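Side-chain contacts in alpha-2,3-sialyltransferase (Campylobacter jejuni, PDB 2P2V), which probably transfers sialic acid from CMP-sialic acid to acceptor sugars in alpha-2,3 linkage, this chain being the N-terminal, donor-binding part of a longer protein: residues Y43-C48 against Y57-K62; V72-Y77 against P268-Y273; K190-G195 against N259-T264; L216-S219 against V223-Y226. All blocks are in the same frame, centred on the assembly; numbering follows the deposited sequence.

Contact 1: residues Y43-C48 against Y57-K62; sequences YDVFRC and YYLGKK. With EDO (1,2-ethanediol), chain E.
Leu59 sets its CD1 methyl 4.0 Å from CG1 of Val45, and the two branched side chains meet at a slant. Val45 lies in strand 44-48, whereas Leu59 belongs to a type I turn from Tyr57 to Gly60; the leucine's branched tip suits a valine partner. With CG1 anti to its backbone N (chi1 178°), Val45 gives one methyl to the leucine and brings the other, CG2, to 3.9 Å from the carbonyl O of Lys62. A beta-branched valine suits a strand and here touches the turn at Leu59 and the start of strand 62-68 at Lys62 O. Arg47 approaches Leu59 obliquely, NH1 standing 4.2 Å from CB. Two waters lie at the guanidinium edge, in its plane. NH1 donates to one at 3.0 Å and more weakly to the other, and both waters donate to Gly60 O; the second also takes the N-H of Leu59. NH2 forms a salt bridge with Glu54, so a long arginine serves both the turn's waters and that carboxylate. Gly60 suits its positive phi (85°), where a CB would jam against the preceding carbonyl O. A further water links Val45 N to Lys62 O. Within the parallel sheet, strand 44-48 runs between strands 21-25 and 62-68; Phe46 packs on helix 150-161, while Cys48 touches the bound donor analogue.

Contact 2: residues V72-Y77 against P268-Y273; sequences VFLQQY and PGVSFY. With EDO (1,2-ethanediol), chain F.
Leu74 lies against the ring of Tyr273. CB begins the contact at 3.8 Å from CE2 of the ring. CG stands anti to the backbone N (chi1 -178°), a torsion that lays CD1 over the Tyr273 ring and CD2 beside that ring's CD2 and Val270. CD1 settles over the ring face in a CH-pi contact, 4.0 Å from the centroid of the Tyr273 ring and only 10° off its normal. CD2, the other methyl, passes 3.8 Å from Tyr273 CD2 and also meets Val270 CG1 at 4.1 Å. The two longer side chains run past each other in opposite directions. The far face of the tyrosine ring carries a 1,2-ethanediol, probably from the crystallisation liquor, while Phe116 meets the ring edge-to-face. Leu74 lies in the first turn of helix 73-85, where its N-H has no carbonyl of a preceding turn to bond; a water accepts it at 3.1 Å and joins it to Tyr273 OH at 2.9 Å. Its carbonyl O bonds Tyr143 OH of the second subunit. Tyrosine therefore suits this place twice over: its pi face gives the methyl a broad, greasy seat, and its hydroxyl reaches the water that accepts the N-H of Leu74. Between these two segments the contact is apolar and CH-pi in kind, with one water as the polar bridge; it calls for close fit more than for directional bonds.

Contact 3: residues K190-G195 against N259-T264; sequences KTIFPG and NDILLT
Ile192, in the last turn of helix 187-192, brings its ethyl arm against both Ile261 and Leu263 of the 259-264 loop. The contact across the segments is wholly apolar. The tip, Ile192 CD1, comes to 3.7 Å from Ile261 CG2, the two isoleucines meeting at a slant. Leu263 lies alongside instead, running in the opposite direction, and its CD1 is 3.9 Å from Ile192 CG1 and 4.0 Å from Ile192 CD1. Extension explains the reach: CD1 is anti to CA about the CB-CG1 bond (chi2 166°), so an isoleucine here can touch two side chains with one arm. Leu263 has torsions away from the staggered values (chi1 -98°) and also touches a crystal neighbour, so its exact pose may owe something to the lattice. Polar interactions lie beside this greasy patch. Asp260 OD1 takes the N-H of Ile261 at 2.9 Å, but weakly, because the bond is bent to 127°; the same oxygen is bonded by Ser186 OG. Asp260 OD2 receives the N-H of Asn188 near the start of helix 187-192, where the helix dipole would probably favour a carboxylate. Ile261 also packs on Gln76, a residue touching the bound donor analogue, and thus lies in a second shell of that pocket. Labour is divided: methyl packing, without directional bonds, holds the end of the short helix, while aspartate ties the loop to its beginning.

Contact 4: residues L216-S219 against V223-Y226; sequences LLKS and VNIY
Lys218 stretches across the carbonyl of Val223, where helix 207-221 gives way to strand 224-227 in a beta-alpha-beta crossover from the neighbouring parallel strand 165-169. Of all the residues here, the lysine has by far the most surface buried, and its methylenes do the work. CB lies 4.0 Å from Ile225 CD1, and CG comes within 3.2 Å of Val223 O, a tight meeting of carbon and carbonyl. An extended course from the backbone, with CG anti to N (chi1 179°), carries the chain across Val223, just before the strand; at the end it bends (chi4 -32°) and turns the ammonium back to that same carbonyl. Lysine fits because its aliphatic part can pack on the chain while its ammonium reaches a water; the residue is partly exposed. Val223 comes next in buried area. Its CG2 sits between the backbone N and the carbonyl carbon, facing the helix backbone 4.2 Å from Lys218 CA. The compact branch suits the short connection, and the residue also touches Ile159 of helix 150-161. Ile225, two residues on, needs more reach: its extended ethyl arm brings CD1 to Lys218 CB, and the side chain packs on Leu168 of strand 165-169 too. Beta branching favours strand geometry at this position. At the outer end, one water donates to Val223 O at 2.9 Å and accepts a weak hydrogen bond from Lys218 NZ at 3.2 Å.

Contacts 1 and 4 both reach the parallel sheet, through strand 44-48 and strand 224-227, an outermost strand within the chain; their centres are about 21 Å apart. Contacts 2 and 3 lie on the opposite side of the chain's centre from contact 4, their own centres about 13 Å apart, and touch directly: Val72 meets Phe193, and Gln76 meets Ile261. Contact 4 is about 36 Å from contact 2 and about 35 Å from contact 3 between centres. Along the chain contact 1 closes first; contact 2 then spans contact 3, which in turn spans contact 4. Cys48 of contact 1 and Val72 and Gln76 of contact 2 touch the bound donor analogue, so sheet and helix 73-85 together shape its pocket.

Contact 1: residues Y43-C48 against Y57-K62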
loop_
_atom_site.group_PDB
_atom_site.type_symbol
_atom_site.label_atom_id
_atom_site.label_comp_id
_atom_site.label_asym_id
_atom_site.label_seq_id
_atom_site.Cartn_x
_atom_site.Cartn_y
_atom_site.Cartn_z
ATOM N N TYR A 43 4.504 -38.510 -9.581
ATOM C CA TYR A 43 3.571 -37.426 -9.803
ATOM C C TYR A 43 3.141 -36.813 -8.451
ATOM O O TYR A 43 3.224 -37.460 -7.410
ATOM C CB TYR A 43 2.305 -37.902 -10.553
ATOM C CG TYR A 43 1.604 -39.072 -9.891
ATOM C CD1 TYR A 43 0.702 -38.867 -8.816
ATOM C CD2 TYR A 43 1.823 -40.397 -10.337
ATOM C CE1 TYR A 43 0.063 -39.933 -8.218
ATOM C CE2 TYR A 43 1.206 -41.467 -9.740
ATOM C CZ TYR A 43 0.319 -41.236 -8.690
ATOM O OH TYR A 43 -0.298 -42.280 -8.088
ATOM N N ASP A 44 2.694 -35.557 -8.529
ATOM C CA ASP A 44 1.968 -34.852 -7.418
ATOM C C ASP A 44 0.515 -34.835 -7.842
ATOM O O ASP A 44 0.188 -35.036 -9.010
ATOM C CB ASP A 44 2.501 -33.405 -7.260
ATOM C CG ASP A 44 3.902 -33.351 -6.633
ATOM O OD1 ASP A 44 4.237 -34.271 -5.895
ATOM O OD2 ASP A 44 4.699 -32.408 -6.883
ATOM N N VAL A 45 -0.407 -34.545 -6.910
ATOM C CA VAL A 45 -1.810 -34.592 -7.231
ATOM C C VAL A 45 -2.429 -33.218 -6.799
ATOM O O VAL A 45 -2.097 -32.744 -5.710
ATOM C CB VAL A 45 -2.500 -35.640 -6.373
ATOM C CG1 VAL A 45 -3.931 -35.640 -6.672
ATOM C CG2 VAL A 45 -1.910 -37.085 -6.632
ATOM N N PHE A 46 -3.325 -32.661 -7.615
ATOM C CA PHE A 46 -4.110 -31.460 -7.227
ATOM C C PHE A 46 -5.565 -31.890 -7.162
ATOM O O PHE A 46 -6.057 -32.638 -8.038
ATOM C CB PHE A 46 -3.983 -30.346 -8.260
ATOM C CG PHE A 46 -2.693 -29.530 -8.211
ATOM C CD1 PHE A 46 -1.697 -29.745 -7.280
ATOM C CD2 PHE A 46 -2.520 -28.522 -9.167
ATOM C CE1 PHE A 46 -0.521 -28.948 -7.303
ATOM C CE2 PHE A 46 -1.383 -27.731 -9.204
ATOM C CZ PHE A 46 -0.381 -27.933 -8.260
ATOM N N ARG A 47 -6.275 -31.456 -6.113
ATOM C CA ARG A 47 -7.699 -31.744 -6.023
ATOM C C ARG A 47 -8.421 -30.424 -5.729
ATOM O O ARG A 47 -7.807 -29.445 -5.291
ATOM C CB ARG A 47 -7.992 -32.703 -4.855
ATOM C CG ARG A 47 -7.239 -34.097 -4.847
ATOM C CD ARG A 47 -7.632 -34.908 -6.067
ATOM N NE ARG A 47 -9.054 -35.249 -6.198
ATOM C CZ ARG A 47 -9.635 -36.299 -5.616
ATOM N NH1 ARG A 47 -8.947 -37.091 -4.831
ATOM N NH2 ARG A 47 -10.913 -36.569 -5.845
ATOM N N CYS A 48 -9.743 -30.392 -5.943
ATOM C CA CYS A 48 -10.421 -29.139 -5.738
ATOM C C CYS A 48 -11.744 -29.387 -5.034
ATOM O O CYS A 48 -12.255 -30.526 -5.042
ATOM C CB CYS A 48 -10.705 -28.430 -7.067
ATOM S SG CYS A 48 -11.772 -29.274 -8.252
ATOM N N TYR A 57 -10.202 -43.660 -1.773
ATOM C CA TYR A 57 -9.086 -42.816 -2.105
ATOM C C TYR A 57 -8.692 -42.995 -3.563
ATOM O O TYR A 57 -7.627 -43.565 -3.835
ATOM C CB TYR A 57 -7.903 -43.108 -1.202
ATOM C CG TYR A 57 -8.099 -42.615 0.221
ATOM C CD1 TYR A 57 -8.089 -41.229 0.516
ATOM C CD2 TYR A 57 -8.299 -43.518 1.271
ATOM C CE1 TYR A 57 -8.256 -40.771 1.809
ATOM C CE2 TYR A 57 -8.486 -43.067 2.580
ATOM C CZ TYR A 57 -8.454 -41.691 2.834
ATOM O OH TYR A 57 -8.610 -41.245 4.106
ATOM N N TYR A 58 -9.501 -42.453 -4.478
ATOM C CA TYR A 58 -9.236 -42.638 -5.938
ATOM C C TYR A 58 -7.878 -42.170 -6.435
ATOM O O TYR A 58 -7.385 -42.665 -7.461
ATOM C CB TYR A 58 -10.363 -42.112 -6.805
ATOM C CG TYR A 58 -11.682 -42.807 -6.523
ATOM C CD1 TYR A 58 -11.926 -44.129 -6.990
ATOM C CD2 TYR A 58 -12.689 -42.172 -5.788
ATOM C CE1 TYR A 58 -13.156 -44.787 -6.715
ATOM C CE2 TYR A 58 -13.918 -42.817 -5.524
ATOM C CZ TYR A 58 -14.137 -44.125 -5.993
ATOM O OH TYR A 58 -15.340 -44.743 -5.720
ATOM N N LEU A 59 -7.256 -41.215 -5.734
ATOM C CA LEU A 59 -5.905 -40.787 -6.089
ATOM C C LEU A 59 -4.945 -40.810 -4.893
ATOM O O LEU A 59 -3.918 -40.143 -4.892
ATOM C CB LEU A 59 -5.957 -39.409 -6.755
ATOM C CG LEU A 59 -6.323 -39.440 -8.234
ATOM C CD1 LEU A 59 -6.412 -38.020 -8.754
ATOM C CD2 LEU A 59 -5.242 -40.220 -9.024
ATOM N N GLY A 60 -5.270 -41.614 -3.881
ATOM C CA GLY A 60 -4.403 -41.778 -2.728
ATOM C C GLY A 60 -4.671 -40.675 -1.703
ATOM O O GLY A 60 -5.625 -39.898 -1.842
ATOM N N LYS A 61 -3.821 -40.632 -0.681
ATOM C CA LYS A 61 -4.052 -39.792 0.497
ATOM C C LYS A 61 -3.225 -38.515 0.472
ATOM O O LYS A 61 -3.499 -37.586 1.254
ATOM C CB LYS A 61 -3.714 -40.583 1.769
ATOM C CG LYS A 61 -4.649 -41.758 2.099
ATOM C CD LYS A 61 -4.256 -42.387 3.453
ATOM C CE LYS A 61 -4.655 -41.464 4.635
ATOM N NZ LYS A 61 -4.122 -41.821 6.011
ATOM N N LYS A 62 -2.178 -38.488 -0.377
ATOM C CA LYS A 62 -1.236 -37.370 -0.445
ATOM C C LYS A 62 -1.616 -36.375 -1.542
ATOM O O LYS A 62 -1.525 -36.683 -2.737
ATOM C CB LYS A 62 0.210 -37.853 -0.601
ATOM C CG LYS A 62 0.516 -38.998 0.381
ATOM C CD LYS A 62 1.994 -39.193 0.601
ATOM C CE LYS A 62 2.206 -40.140 1.769
ATOM N NZ LYS A 62 3.652 -40.565 1.948
HETATM C C1 EDO E . 4.384 -40.583 -7.302
HETATM O O1 EDO E . 5.325 -39.678 -6.726
HETATM C C2 EDO E . 3.488 -41.181 -6.252
HETATM O O2 EDO E . 3.466 -42.591 -6.530
HETATM O O HOH W 1 0.565 -35.532 -4.257
HETATM O O HOH W 2 -8.066 -39.801 -3.328
HETATM O O HOH W 3 -6.163 -37.330 -3.635
#

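Contact 2: residues V72-Y77 against P268-Y273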
loop_
_atom_site.group_PDB
_atom_site.type_symbol
_atom_site.label_atom_id
_atom_site.label_comp_id
_atom_site.label_asym_id
_atom_site.label_seq_id
_atom_site.Cartn_x
_atom_site.Cartn_y
_atom_site.Cartn_z
ATOM N N VAL A 72 -16.965 -20.185 -0.471
ATOM C CA VAL A 72 -17.037 -21.197 0.574
ATOM C C VAL A 72 -15.671 -21.419 1.166
ATOM O O VAL A 72 -15.463 -22.386 1.860
ATOM C CB VAL A 72 -17.563 -22.566 0.024
ATOM C CG1 VAL A 72 -19.064 -22.414 -0.383
ATOM C CG2 VAL A 72 -16.763 -22.983 -1.223
ATOM N N PHE A 73 -14.751 -20.479 0.971
ATOM C CA PHE A 73 -13.364 -20.744 1.501
ATOM C C PHE A 73 -13.312 -20.927 2.988
ATOM O O PHE A 73 -12.568 -21.750 3.512
ATOM C CB PHE A 73 -12.385 -19.640 1.060
ATOM C CG PHE A 73 -10.946 -20.049 1.233
ATOM C CD1 PHE A 73 -10.333 -20.861 0.251
ATOM C CD2 PHE A 73 -10.249 -19.708 2.372
ATOM C CE1 PHE A 73 -9.015 -21.269 0.429
ATOM C CE2 PHE A 73 -8.897 -20.134 2.565
ATOM C CZ PHE A 73 -8.317 -20.926 1.554
ATOM N N LEU A 74 -14.078 -20.096 3.726
ATOM C CA LEU A 74 -14.053 -20.236 5.181
ATOM C C LEU A 74 -14.352 -21.658 5.632
ATOM O O LEU A 74 -13.645 -22.193 6.481
ATOM C CB LEU A 74 -15.092 -19.252 5.813
ATOM C CG LEU A 74 -15.149 -19.234 7.361
ATOM C CD1 LEU A 74 -14.114 -18.348 7.957
ATOM C CD2 LEU A 74 -16.545 -18.644 7.718
ATOM N N GLN A 75 -15.451 -22.241 5.125
ATOM C CA GLN A 75 -15.807 -23.613 5.493
ATOM C C GLN A 75 -14.779 -24.635 4.934
ATOM O O GLN A 75 -14.373 -25.573 5.629
ATOM C CB GLN A 75 -17.213 -23.938 4.995
ATOM C CG GLN A 75 -18.280 -23.052 5.677
ATOM C CD GLN A 75 -18.548 -21.709 4.987
ATOM O OE1 GLN A 75 -17.774 -21.241 4.143
ATOM N NE2 GLN A 75 -19.680 -21.065 5.366
ATOM N N GLN A 76 -14.308 -24.408 3.711
ATOM C CA GLN A 76 -13.411 -25.422 3.122
ATOM C C GLN A 76 -12.061 -25.424 3.831
ATOM O O GLN A 76 -11.395 -26.490 3.959
ATOM C CB GLN A 76 -13.170 -25.118 1.647
ATOM C CG GLN A 76 -14.325 -25.260 0.694
ATOM C CD GLN A 76 -14.782 -26.672 0.469
ATOM O OE1 GLN A 76 -14.657 -27.551 1.330
ATOM N NE2 GLN A 76 -15.289 -26.912 -0.733
ATOM N N TYR A 77 -11.590 -24.241 4.214
ATOM C CA TYR A 77 -10.306 -24.146 4.971
ATOM C C TYR A 77 -10.381 -24.970 6.261
ATOM O O TYR A 77 -9.523 -25.744 6.573
ATOM C CB TYR A 77 -10.014 -22.677 5.287
ATOM C CG TYR A 77 -8.695 -22.439 5.991
ATOM C CD1 TYR A 77 -7.496 -22.388 5.261
ATOM C CD2 TYR A 77 -8.629 -22.298 7.369
ATOM C CE1 TYR A 77 -6.273 -22.178 5.918
ATOM C CE2 TYR A 77 -7.391 -22.071 8.041
ATOM C CZ TYR A 77 -6.251 -21.983 7.291
ATOM O OH TYR A 77 -5.097 -21.751 7.998
ATOM N N PRO A 268 -16.949 -15.048 17.474
ATOM C CA PRO A 268 -16.833 -13.640 17.089
ATOM C C PRO A 268 -16.135 -13.503 15.721
ATOM O O PRO A 268 -16.542 -12.725 14.904
ATOM C CB PRO A 268 -15.997 -13.047 18.200
ATOM C CG PRO A 268 -16.399 -13.858 19.385
ATOM C CD PRO A 268 -16.383 -15.275 18.816
ATOM N N GLY A 269 -15.140 -14.332 15.470
ATOM C CA GLY A 269 -14.399 -14.216 14.192
ATOM C C GLY A 269 -15.187 -14.683 12.983
ATOM O O GLY A 269 -15.183 -14.015 11.967
ATOM N N VAL A 270 -15.852 -15.832 13.098
ATOM C CA VAL A 270 -16.707 -16.355 12.031
ATOM C C VAL A 270 -17.838 -15.374 11.815
ATOM O O VAL A 270 -18.184 -15.084 10.669
ATOM C CB VAL A 270 -17.258 -17.792 12.337
ATOM C CG1 VAL A 270 -18.349 -18.172 11.375
ATOM C CG2 VAL A 270 -16.147 -18.847 12.178
ATOM N N SER A 271 -18.466 -14.867 12.895
ATOM C CA SER A 271 -19.591 -13.930 12.642
ATOM C C SER A 271 -19.151 -12.659 11.932
ATOM O O SER A 271 -19.841 -12.186 11.061
ATOM C CB SER A 271 -20.478 -13.641 13.906
ATOM O OG SER A 271 -19.650 -13.464 15.010
ATOM N N PHE A 272 -18.009 -12.100 12.339
ATOM C CA PHE A 272 -17.426 -10.947 11.725
ATOM C C PHE A 272 -17.242 -11.227 10.230
ATOM O O PHE A 272 -17.626 -10.430 9.361
ATOM C CB PHE A 272 -16.044 -10.630 12.374
ATOM C CG PHE A 272 -15.376 -9.433 11.736
ATOM C CD1 PHE A 272 -14.676 -9.594 10.533
ATOM C CD2 PHE A 272 -15.509 -8.156 12.296
ATOM C CE1 PHE A 272 -14.123 -8.513 9.884
ATOM C CE2 PHE A 272 -14.899 -7.065 11.684
ATOM C CZ PHE A 272 -14.225 -7.244 10.450
ATOM N N TYR A 273 -16.602 -12.364 9.956
ATOM C CA TYR A 273 -16.299 -12.779 8.564
ATOM C C TYR A 273 -17.532 -12.927 7.681
ATOM O O TYR A 273 -17.599 -12.340 6.579
ATOM C CB TYR A 273 -15.524 -14.081 8.633
ATOM C CG TYR A 273 -15.030 -14.533 7.271
ATOM C CD1 TYR A 273 -13.688 -14.355 6.913
ATOM C CD2 TYR A 273 -15.898 -15.125 6.349
ATOM C CE1 TYR A 273 -13.236 -14.763 5.631
ATOM C CE2 TYR A 273 -15.454 -15.557 5.100
ATOM C CZ TYR A 273 -14.137 -15.353 4.753
ATOM O OH TYR A 273 -13.658 -15.769 3.510
HETATM C C1 EDO F . -13.726 -10.995 5.350
HETATM O O1 EDO F . -12.402 -11.229 4.868
HETATM C C2 EDO F . -14.654 -10.702 4.187
HETATM O O2 EDO F . -15.456 -11.875 4.034
HETATM O O HOH W 4 -15.516 -17.721 2.404
#

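Contact 3: residues K190-G195 against N259-T264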
loop_
_atom_site.group_PDB
_atom_site.type_symbol
_atom_site.label_atom_id
_atom_site.label_comp_id
_atom_site.label_asym_id
_atom_site.label_seq_id
_atom_site.Cartn_x
_atom_site.Cartn_y
_atom_site.Cartn_z
ATOM N N LYS A 190 -26.601 -27.771 1.067
ATOM C CA LYS A 190 -27.945 -27.171 1.176
ATOM C C LYS A 190 -28.043 -26.059 2.223
ATOM O O LYS A 190 -28.643 -25.024 1.957
ATOM C CB LYS A 190 -28.997 -28.255 1.454
ATOM C CG LYS A 190 -29.287 -29.178 0.267
ATOM C CD LYS A 190 -30.176 -30.337 0.696
ATOM C CE LYS A 190 -30.516 -31.252 -0.462
ATOM N NZ LYS A 190 -30.886 -32.596 0.093
ATOM N N THR A 191 -27.442 -26.256 3.394
ATOM C CA THR A 191 -27.545 -25.272 4.471
ATOM C C THR A 191 -26.819 -23.978 4.120
ATOM O O THR A 191 -27.429 -22.896 4.123
ATOM C CB THR A 191 -27.000 -25.786 5.808
ATOM O OG1 THR A 191 -27.612 -27.035 6.134
ATOM C CG2 THR A 191 -27.293 -24.791 6.909
ATOM N N ILE A 192 -25.519 -24.091 3.819
ATOM C CA ILE A 192 -24.677 -22.908 3.575
ATOM C C ILE A 192 -25.332 -22.024 2.501
ATOM O O ILE A 192 -25.563 -20.829 2.734
ATOM C CB ILE A 192 -23.192 -23.275 3.245
ATOM C CG1 ILE A 192 -22.586 -24.105 4.389
ATOM C CG2 ILE A 192 -22.348 -22.011 3.060
ATOM C CD1 ILE A 192 -21.269 -24.800 4.070
ATOM N N PHE A 193 -25.671 -22.635 1.362
ATOM C CA PHE A 193 -26.341 -21.942 0.262
ATOM C C PHE A 193 -27.779 -22.475 0.072
ATOM O O PHE A 193 -27.996 -23.391 -0.742
ATOM C CB PHE A 193 -25.510 -22.066 -1.033
ATOM C CG PHE A 193 -24.331 -21.104 -1.107
ATOM C CD1 PHE A 193 -23.117 -21.402 -0.478
ATOM C CD2 PHE A 193 -24.433 -19.902 -1.817
ATOM C CE1 PHE A 193 -22.036 -20.510 -0.548
ATOM C CE2 PHE A 193 -23.351 -19.013 -1.899
ATOM C CZ PHE A 193 -22.151 -19.322 -1.263
ATOM N N PRO A 194 -28.762 -21.908 0.823
ATOM C CA PRO A 194 -30.160 -22.399 0.809
ATOM C C PRO A 194 -30.796 -22.520 -0.591
ATOM O O PRO A 194 -30.573 -21.664 -1.453
ATOM C CB PRO A 194 -30.916 -21.386 1.693
ATOM C CG PRO A 194 -29.979 -20.247 1.926
ATOM C CD PRO A 194 -28.592 -20.769 1.749
ATOM N N GLY A 195 -31.567 -23.590 -0.795
ATOM C CA GLY A 195 -32.153 -23.932 -2.096
ATOM C C GLY A 195 -32.813 -22.784 -2.841
ATOM O O GLY A 195 -32.253 -22.258 -3.803
ATOM N N ASN A 259 -17.343 -36.563 5.042
ATOM C CA ASN A 259 -17.932 -36.750 3.734
ATOM C C ASN A 259 -18.833 -35.628 3.316
ATOM O O ASN A 259 -19.532 -35.741 2.310
ATOM C CB ASN A 259 -18.731 -38.054 3.683
ATOM C CG ASN A 259 -19.932 -38.072 4.648
ATOM O OD1 ASN A 259 -20.109 -37.189 5.508
ATOM N ND2 ASN A 259 -20.755 -39.111 4.514
ATOM N N ASP A 260 -18.869 -34.552 4.099
ATOM C CA ASP A 260 -19.664 -33.357 3.731
ATOM C C ASP A 260 -18.800 -32.183 4.202
ATOM O O ASP A 260 -17.922 -32.381 5.045
ATOM C CB ASP A 260 -21.007 -33.384 4.458
ATOM C CG ASP A 260 -22.037 -32.446 3.857
ATOM O OD1 ASP A 260 -21.718 -31.728 2.890
ATOM O OD2 ASP A 260 -23.193 -32.406 4.389
ATOM N N ILE A 261 -19.012 -31.017 3.601
ATOM C CA ILE A 261 -18.304 -29.786 3.977
ATOM C C ILE A 261 -18.683 -29.465 5.421
ATOM O O ILE A 261 -19.866 -29.578 5.789
ATOM C CB ILE A 261 -18.629 -28.598 3.004
ATOM C CG1 ILE A 261 -17.753 -27.376 3.279
ATOM C CG2 ILE A 261 -20.183 -28.212 3.014
ATOM C CD1 ILE A 261 -17.890 -26.300 2.156
ATOM N N LEU A 262 -17.686 -29.136 6.240
ATOM C CA LEU A 262 -17.958 -28.781 7.647
ATOM C C LEU A 262 -18.584 -27.418 7.820
ATOM O O LEU A 262 -18.301 -26.459 7.107
ATOM C CB LEU A 262 -16.678 -28.868 8.469
ATOM C CG LEU A 262 -15.965 -30.229 8.455
ATOM C CD1 LEU A 262 -14.879 -30.259 9.497
ATOM C CD2 LEU A 262 -16.938 -31.434 8.627
ATOM N N LEU A 263 -19.445 -27.308 8.828
ATOM C CA LEU A 263 -20.083 -26.041 9.135
ATOM C C LEU A 263 -19.221 -25.362 10.184
ATOM O O LEU A 263 -18.515 -26.026 10.925
ATOM C CB LEU A 263 -21.471 -26.323 9.754
ATOM C CG LEU A 263 -22.742 -26.264 8.881
ATOM C CD1 LEU A 263 -22.614 -26.615 7.418
ATOM C CD2 LEU A 263 -23.922 -27.016 9.593
ATOM N N THR A 264 -19.342 -24.049 10.327
ATOM C CA THR A 264 -18.539 -23.358 11.328
ATOM C C THR A 264 -19.457 -22.918 12.469
ATOM O O THR A 264 -20.608 -22.639 12.237
ATOM C CB THR A 264 -17.835 -22.149 10.698
ATOM O OG1 THR A 264 -18.815 -21.320 10.077
ATOM C CG2 THR A 264 -16.884 -22.637 9.572
#

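Contact 4: residues L216-S219 against V223-Y226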
loop_
_atom_site.group_PDB
_atom_site.type_symbol
_atom_site.label_atom_id
_atom_site.label_comp_id
_atom_site.label_asym_id
_atom_site.label_seq_id
_atom_site.Cartn_x
_atom_site.Cartn_y
_atom_site.Cartn_z
ATOM N N LEU A 216 -5.000 -23.546 -25.385
ATOM C CA LEU A 216 -4.146 -22.357 -25.298
ATOM C C LEU A 216 -3.007 -22.477 -24.313
ATOM O O LEU A 216 -1.897 -22.041 -24.620
ATOM C CB LEU A 216 -4.958 -21.075 -25.044
ATOM C CG LEU A 216 -4.173 -19.750 -25.118
ATOM C CD1 LEU A 216 -3.582 -19.534 -26.560
ATOM C CD2 LEU A 216 -5.025 -18.535 -24.708
ATOM N N LEU A 217 -3.274 -23.006 -23.109
ATOM C CA LEU A 217 -2.211 -23.234 -22.135
ATOM C C LEU A 217 -1.134 -24.099 -22.762
ATOM O O LEU A 217 0.059 -23.827 -22.598
ATOM C CB LEU A 217 -2.777 -23.929 -20.883
ATOM C CG LEU A 217 -3.545 -22.970 -19.944
ATOM C CD1 LEU A 217 -4.333 -23.820 -18.911
ATOM C CD2 LEU A 217 -2.560 -22.009 -19.285
ATOM N N LYS A 218 -1.575 -25.145 -23.458
ATOM C CA LYS A 218 -0.625 -26.102 -24.091
ATOM C C LYS A 218 0.170 -25.404 -25.195
ATOM O O LYS A 218 1.384 -25.531 -25.232
ATOM C CB LYS A 218 -1.389 -27.317 -24.639
ATOM C CG LYS A 218 -0.535 -28.396 -25.343
ATOM C CD LYS A 218 -1.465 -29.471 -25.885
ATOM C CE LYS A 218 -0.735 -30.691 -26.390
ATOM N NZ LYS A 218 0.621 -30.378 -26.972
ATOM N N SER A 219 -0.491 -24.631 -26.063
ATOM C CA SER A 219 0.285 -23.924 -27.134
ATOM C C SER A 219 1.191 -22.782 -26.710
ATOM O O SER A 219 2.252 -22.589 -27.307
ATOM C CB SER A 219 -0.513 -23.538 -28.388
ATOM O OG SER A 219 -1.811 -23.056 -28.123
ATOM N N VAL A 223 3.517 -27.549 -22.812
ATOM C CA VAL A 223 3.425 -28.635 -21.877
ATOM C C VAL A 223 2.546 -29.663 -22.566
ATOM O O VAL A 223 1.964 -29.395 -23.639
ATOM C CB VAL A 223 2.774 -28.149 -20.502
ATOM C CG1 VAL A 223 3.617 -27.104 -19.815
ATOM C CG2 VAL A 223 1.408 -27.598 -20.759
ATOM N N ASN A 224 2.424 -30.840 -21.964
ATOM C CA ASN A 224 1.623 -31.906 -22.516
ATOM C C ASN A 224 0.466 -32.199 -21.608
ATOM O O ASN A 224 0.641 -32.189 -20.404
ATOM C CB ASN A 224 2.533 -33.148 -22.708
ATOM C CG ASN A 224 3.491 -32.957 -23.894
ATOM O OD1 ASN A 224 4.728 -32.910 -23.735
ATOM N ND2 ASN A 224 2.906 -32.746 -25.073
ATOM N N ILE A 225 -0.701 -32.421 -22.194
ATOM C CA ILE A 225 -1.898 -32.719 -21.477
ATOM C C ILE A 225 -2.524 -34.027 -21.959
ATOM O O ILE A 225 -2.957 -34.143 -23.116
ATOM C CB ILE A 225 -2.956 -31.559 -21.577
ATOM C CG1 ILE A 225 -2.312 -30.185 -21.243
ATOM C CG2 ILE A 225 -4.159 -31.915 -20.736
ATOM C CD1 ILE A 225 -3.223 -28.948 -21.456
ATOM N N TYR A 226 -2.594 -34.988 -21.040
ATOM C CA TYR A 226 -3.224 -36.273 -21.288
ATOM C C TYR A 226 -4.485 -36.510 -20.498
ATOM O O TYR A 226 -4.681 -35.900 -19.439
ATOM C CB TYR A 226 -2.230 -37.351 -20.910
ATOM C CG TYR A 226 -0.994 -37.281 -21.773
ATOM C CD1 TYR A 226 -1.022 -37.767 -23.098
ATOM C CD2 TYR A 226 0.167 -36.712 -21.303
ATOM C CE1 TYR A 226 0.101 -37.690 -23.914
ATOM C CE2 TYR A 226 1.299 -36.635 -22.097
ATOM C CZ TYR A 226 1.257 -37.132 -23.403
ATOM O OH TYR A 226 2.393 -37.035 -24.187
HETATM O O HOH W 5 3.239 -28.792 -26.202
#